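Local structure of sulfide-quinone reductase (Aquifex aeolicus, 3HYW) at residues Q116-C124 against K246-F254. The protein oxidises hydrogen sulfide and passes the electrons through a bound FAD to a quinone, building up polysulfur as its product. Numbering follows the deposited sequence.
Sequences QEENSTSIC and KFTMFMPSF. With FAD (flavin-adenine dinucleotide), chain G; H2S (hydrosulfuric acid), chain J.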
loop_
_atom_site.group_PDB
_atom_site.type_symbol
_atom_site.label_atom_id
_atom_site.label_comp_id
_atom_site.label_asym_id
_atom_site.label_seq_id
_atom_site.Cartn_x
_atom_site.Cartn_y
_atom_site.Cartn_z
ATOM N N GLN A 116 -31.476 -7.306 12.218
ATOM C CA GLN A 116 -30.802 -6.016 12.023
ATOM C C GLN A 116 -31.643 -4.838 12.508
ATOM O O GLN A 116 -31.172 -4.028 13.316
ATOM C CB GLN A 116 -30.394 -5.823 10.560
ATOM C CG GLN A 116 -29.731 -4.466 10.256
ATOM C CD GLN A 116 -29.389 -4.283 8.786
ATOM O OE1 GLN A 116 -29.543 -5.197 7.976
ATOM N NE2 GLN A 116 -28.919 -3.089 8.436
ATOM N N GLU A 117 -32.880 -4.745 12.023
ATOM C CA GLU A 117 -33.766 -3.652 12.429
ATOM C C GLU A 117 -34.005 -3.645 13.943
ATOM O O GLU A 117 -34.117 -2.577 14.543
ATOM C CB GLU A 117 -35.094 -3.690 11.668
ATOM C CG GLU A 117 -35.830 -2.341 11.679
ATOM C CD GLU A 117 -37.146 -2.348 10.911
ATOM O OE1 GLU A 117 -37.488 -3.373 10.289
ATOM O OE2 GLU A 117 -37.842 -1.312 10.933
ATOM N N GLU A 118 -34.051 -4.833 14.547
ATOM C CA GLU A 118 -34.324 -4.988 15.983
ATOM C C GLU A 118 -33.102 -4.762 16.881
ATOM O O GLU A 118 -33.214 -4.134 17.939
ATOM C CB GLU A 118 -34.911 -6.378 16.288
ATOM C CG GLU A 118 -36.261 -6.678 15.642
ATOM C CD GLU A 118 -36.148 -7.504 14.361
ATOM O OE1 GLU A 118 -35.201 -7.286 13.565
ATOM O OE2 GLU A 118 -37.025 -8.372 14.149
ATOM N N ASN A 119 -31.950 -5.288 16.468
ATOM C CA ASN A 119 -30.761 -5.337 17.330
ATOM C C ASN A 119 -29.655 -4.337 16.995
ATOM O O ASN A 119 -28.800 -4.044 17.837
ATOM C CB ASN A 119 -30.179 -6.753 17.348
ATOM C CG ASN A 119 -31.187 -7.791 17.798
ATOM O OD1 ASN A 119 -31.997 -7.540 18.691
ATOM N ND2 ASN A 119 -31.139 -8.966 17.183
ATOM N N SER A 120 -29.659 -3.830 15.767
ATOM C CA SER A 120 -28.650 -2.862 15.349
ATOM C C SER A 120 -29.193 -1.436 15.417
ATOM O O SER A 120 -30.290 -1.200 15.940
ATOM C CB SER A 120 -28.155 -3.188 13.939
ATOM O OG SER A 120 -26.921 -2.550 13.672
ATOM N N THR A 121 -28.409 -0.487 14.911
ATOM C CA THR A 121 -28.858 0.894 14.752
ATOM C C THR A 121 -28.599 1.336 13.323
ATOM O O THR A 121 -27.834 0.705 12.597
ATOM C CB THR A 121 -28.161 1.876 15.733
ATOM O OG1 THR A 121 -26.747 1.883 15.503
ATOM C CG2 THR A 121 -28.443 1.509 17.187
ATOM N N SER A 122 -29.243 2.430 12.925
ATOM C CA SER A 122 -29.071 2.996 11.604
ATOM C C SER A 122 -29.197 4.513 11.691
ATOM O O SER A 122 -29.784 5.042 12.635
ATOM C CB SER A 122 -30.113 2.421 10.655
ATOM O OG SER A 122 -31.398 2.898 10.996
ATOM N N ILE A 123 -28.637 5.206 10.707
ATOM C CA ILE A 123 -28.546 6.663 10.738
ATOM C C ILE A 123 -29.116 7.296 9.460
ATOM O O ILE A 123 -28.860 8.465 9.174
ATOM C CB ILE A 123 -27.085 7.130 10.991
ATOM C CG1 ILE A 123 -26.166 6.729 9.826
ATOM C CG2 ILE A 123 -26.557 6.558 12.314
ATOM C CD1 ILE A 123 -24.698 7.114 10.012
ATOM N N CYS A 124 -29.917 6.523 8.725
ATOM C CA CYS A 124 -30.385 6.918 7.390
ATOM C C CYS A 124 -31.581 7.863 7.403
ATOM O O CYS A 124 -31.843 8.545 6.411
ATOM C CB CYS A 124 -30.722 5.681 6.553
ATOM S SG CYS A 124 -29.314 4.717 6.078
ATOM N N LYS A 246 -21.176 -5.224 21.296
ATOM C CA LYS A 246 -22.102 -4.656 22.270
ATOM C C LYS A 246 -22.926 -3.541 21.619
ATOM O O LYS A 246 -24.090 -3.328 21.964
ATOM C CB LYS A 246 -21.349 -4.141 23.502
ATOM C CG LYS A 246 -22.254 -3.544 24.568
ATOM C CD LYS A 246 -21.546 -3.388 25.898
ATOM C CE LYS A 246 -22.525 -2.905 26.971
ATOM N NZ LYS A 246 -23.140 -1.585 26.614
ATOM N N PHE A 247 -22.314 -2.840 20.669
ATOM C CA PHE A 247 -23.009 -1.819 19.893
ATOM C C PHE A 247 -22.694 -2.003 18.417
ATOM O O PHE A 247 -21.538 -2.204 18.048
ATOM C CB PHE A 247 -22.609 -0.411 20.354
ATOM C CG PHE A 247 -23.115 0.688 19.453
ATOM C CD1 PHE A 247 -22.392 1.067 18.321
ATOM C CD2 PHE A 247 -24.318 1.337 19.730
ATOM C CE1 PHE A 247 -22.865 2.072 17.465
ATOM C CE2 PHE A 247 -24.793 2.351 18.890
ATOM C CZ PHE A 247 -24.066 2.713 17.753
ATOM N N THR A 248 -23.726 -1.939 17.580
ATOM C CA THR A 248 -23.541 -1.963 16.130
ATOM C C THR A 248 -24.287 -0.830 15.423
ATOM O O THR A 248 -25.288 -0.309 15.927
ATOM C CB THR A 248 -23.984 -3.314 15.490
ATOM O OG1 THR A 248 -25.394 -3.486 15.649
ATOM C CG2 THR A 248 -23.261 -4.494 16.120
ATOM N N MET A 249 -23.779 -0.458 14.253
ATOM C CA MET A 249 -24.463 0.457 13.363
ATOM C C MET A 249 -24.224 -0.057 11.955
ATOM O O MET A 249 -23.096 -0.021 11.456
ATOM C CB MET A 249 -23.923 1.885 13.522
ATOM C CG MET A 249 -24.832 2.995 12.972
ATOM S SD MET A 249 -25.161 2.944 11.197
ATOM C CE MET A 249 -23.574 3.406 10.504
ATOM N N PHE A 250 -25.286 -0.540 11.319
ATOM C CA PHE A 250 -25.191 -1.009 9.950
ATOM C C PHE A 250 -26.063 -0.222 8.989
ATOM O O PHE A 250 -27.154 0.230 9.345
ATOM C CB PHE A 250 -25.458 -2.520 9.858
ATOM C CG PHE A 250 -24.249 -3.342 10.168
ATOM C CD1 PHE A 250 -23.412 -3.776 9.147
ATOM C CD2 PHE A 250 -23.911 -3.632 11.485
ATOM C CE1 PHE A 250 -22.263 -4.499 9.433
ATOM C CE2 PHE A 250 -22.772 -4.367 11.777
ATOM C CZ PHE A 250 -21.948 -4.800 10.749
ATOM N N MET A 251 -25.544 -0.032 7.780
ATOM C CA MET A 251 -26.319 0.530 6.686
ATOM C C MET A 251 -27.286 -0.529 6.177
ATOM O O MET A 251 -26.908 -1.704 6.045
ATOM C CB MET A 251 -25.409 0.973 5.540
ATOM C CG MET A 251 -24.337 1.979 5.928
ATOM S SD MET A 251 -24.983 3.507 6.648
ATOM C CE MET A 251 -25.979 4.139 5.296
ATOM N N PRO A 252 -28.543 -0.128 5.924
ATOM C CA PRO A 252 -29.469 -0.986 5.202
ATOM C C PRO A 252 -29.267 -0.845 3.696
ATOM O O PRO A 252 -28.623 0.108 3.243
ATOM C CB PRO A 252 -30.839 -0.447 5.619
ATOM C CG PRO A 252 -30.611 0.998 5.912
ATOM C CD PRO A 252 -29.166 1.151 6.329
ATOM N N SER A 253 -29.778 -1.805 2.933
ATOM C CA SER A 253 -29.820 -1.674 1.481
ATOM C C SER A 253 -31.077 -0.882 1.104
ATOM O O SER A 253 -31.959 -0.671 1.943
ATOM C CB SER A 253 -29.811 -3.047 0.814
ATOM O OG SER A 253 -30.978 -3.776 1.143
ATOM N N PHE A 254 -31.155 -0.430 -0.142
ATOM C CA PHE A 254 -32.284 0.396 -0.563
ATOM C C PHE A 254 -33.157 -0.330 -1.574
ATOM O O PHE A 254 -32.653 -1.085 -2.406
ATOM C CB PHE A 254 -31.821 1.710 -1.193
ATOM C CG PHE A 254 -30.966 2.576 -0.303
ATOM C CD1 PHE A 254 -31.055 2.511 1.089
ATOM C CD2 PHE A 254 -30.108 3.508 -0.873
ATOM C CE1 PHE A 254 -30.267 3.333 1.896
ATOM C CE2 PHE A 254 -29.315 4.358 -0.074
ATOM C CZ PHE A 254 -29.390 4.265 1.308
HETATM P PA FAD G . -34.460 12.162 0.585
HETATM O O1A FAD G . -33.658 13.434 0.698
HETATM O O2A FAD G . -34.334 11.117 1.650
HETATM O O5B FAD G . -35.986 12.617 0.448
HETATM C C5B FAD G . -37.058 11.733 0.164
HETATM C C4B FAD G . -38.335 12.442 0.586
HETATM O O4B FAD G . -39.475 11.731 0.105
HETATM C C3B FAD G . -38.470 12.478 2.100
HETATM O O3B FAD G . -38.973 13.763 2.484
HETATM C C2B FAD G . -39.486 11.393 2.396
HETATM O O2B FAD G . -40.204 11.649 3.602
HETATM C C1B FAD G . -40.384 11.477 1.176
HETATM N N9A FAD G . -41.168 10.248 0.879
HETATM C C8A FAD G . -40.757 8.965 0.976
HETATM N N7A FAD G . -41.771 8.152 0.588
HETATM C C5A FAD G . -42.821 8.938 0.254
HETATM C C6A FAD G . -44.113 8.686 -0.202
HETATM N N6A FAD G . -44.536 7.415 -0.395
HETATM N N1A FAD G . -44.949 9.728 -0.457
HETATM C C2A FAD G . -44.548 10.997 -0.272
HETATM N N3A FAD G . -43.309 11.268 0.170
HETATM C C4A FAD G . -42.430 10.258 0.434
HETATM N N1 FAD G . -24.783 12.657 0.006
HETATM C C2 FAD G . -23.760 13.543 -0.124
HETATM O O2 FAD G . -23.522 14.060 -1.233
HETATM N N3 FAD G . -22.989 13.892 0.935
HETATM C C4 FAD G . -23.229 13.358 2.149
HETATM O O4 FAD G . -22.457 13.688 3.227
HETATM C C4X FAD G . -24.268 12.448 2.305
HETATM N N5 FAD G . -24.499 11.910 3.524
HETATM C C5X FAD G . -25.508 11.029 3.701
HETATM C C6 FAD G . -25.736 10.498 4.976
HETATM C C7 FAD G . -26.761 9.581 5.185
HETATM C C7M FAD G . -26.968 9.026 6.582
HETATM C C8 FAD G . -27.562 9.198 4.106
HETATM C C8M FAD G . -28.695 8.201 4.262
HETATM C C9 FAD G . -27.325 9.730 2.836
HETATM C C9A FAD G . -26.300 10.664 2.614
HETATM N N10 FAD G . -26.074 11.206 1.381
HETATM C C10 FAD G . -25.057 12.091 1.213
HETATM C "C1'" FAD G . -26.873 10.760 0.216
HETATM C "C2'" FAD G . -27.967 11.639 -0.355
HETATM O "O2'" FAD G . -27.475 12.967 -0.576
HETATM C "C3'" FAD G . -29.183 11.591 0.570
HETATM O "O3'" FAD G . -29.625 10.219 0.704
HETATM C "C4'" FAD G . -30.320 12.453 0.037
HETATM O "O4'" FAD G . -31.232 12.698 1.115
HETATM C "C5'" FAD G . -31.039 11.767 -1.119
HETATM O "O5'" FAD G . -32.032 12.635 -1.656
HETATM P P FAD G . -33.476 12.099 -2.133
HETATM O O1P FAD G . -34.277 13.296 -2.573
HETATM O O2P FAD G . -33.316 10.929 -3.079
HETATM O O3P FAD G . -34.132 11.450 -0.811
HETATM S S H2S J . -28.537 6.605 4.322
HETATM O O HOH W 1 -26.094 -4.175 18.032
HETATM O O HOH W 2 -27.661 3.388 8.648
#
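Ser120 OG lies in the plane of the Phe250 ring, at the edge by CD2, while Thr121 OG1 approaches the Phe247 ring obliquely, near CZ. At a third ring, Phe254, the bound H2S sits against the edge. Ser120 OG also shares a 2.7 Å hydrogen bond with Thr248 OG1, and a water links that same OG1 to Asn119 O. Thr121 OG1, held between its own backbone N and carbonyl carbon (chi1 61°), donates in plane to a lone pair of Thr248 O at 2.7 Å. Phe250 N returns a bond to Thr121 O at 3.1 Å. The chain leaving helix 116-119 pairs briefly in parallel fashion with strand 247-255, Thr121 bonding to both neighbours of Met249; the strand belongs to a mixed sheet in this Rossmann-type flavoprotein, and the chain leads on to the flavin. A valine in place of Thr121 would probably cost Thr248 O its short hydroxyl bond, leaving across the contact the weak one from the backbone N. Bends in the Met249 chain bring its CE within 3.9 Å of Ile123 CD1. Cys124 SG, in one of two modelled positions, touches Met251 CE (3.5 Å) and Pro252 CD. Ile123 O and Cys124 CA border flavin methyls C7M and C8M.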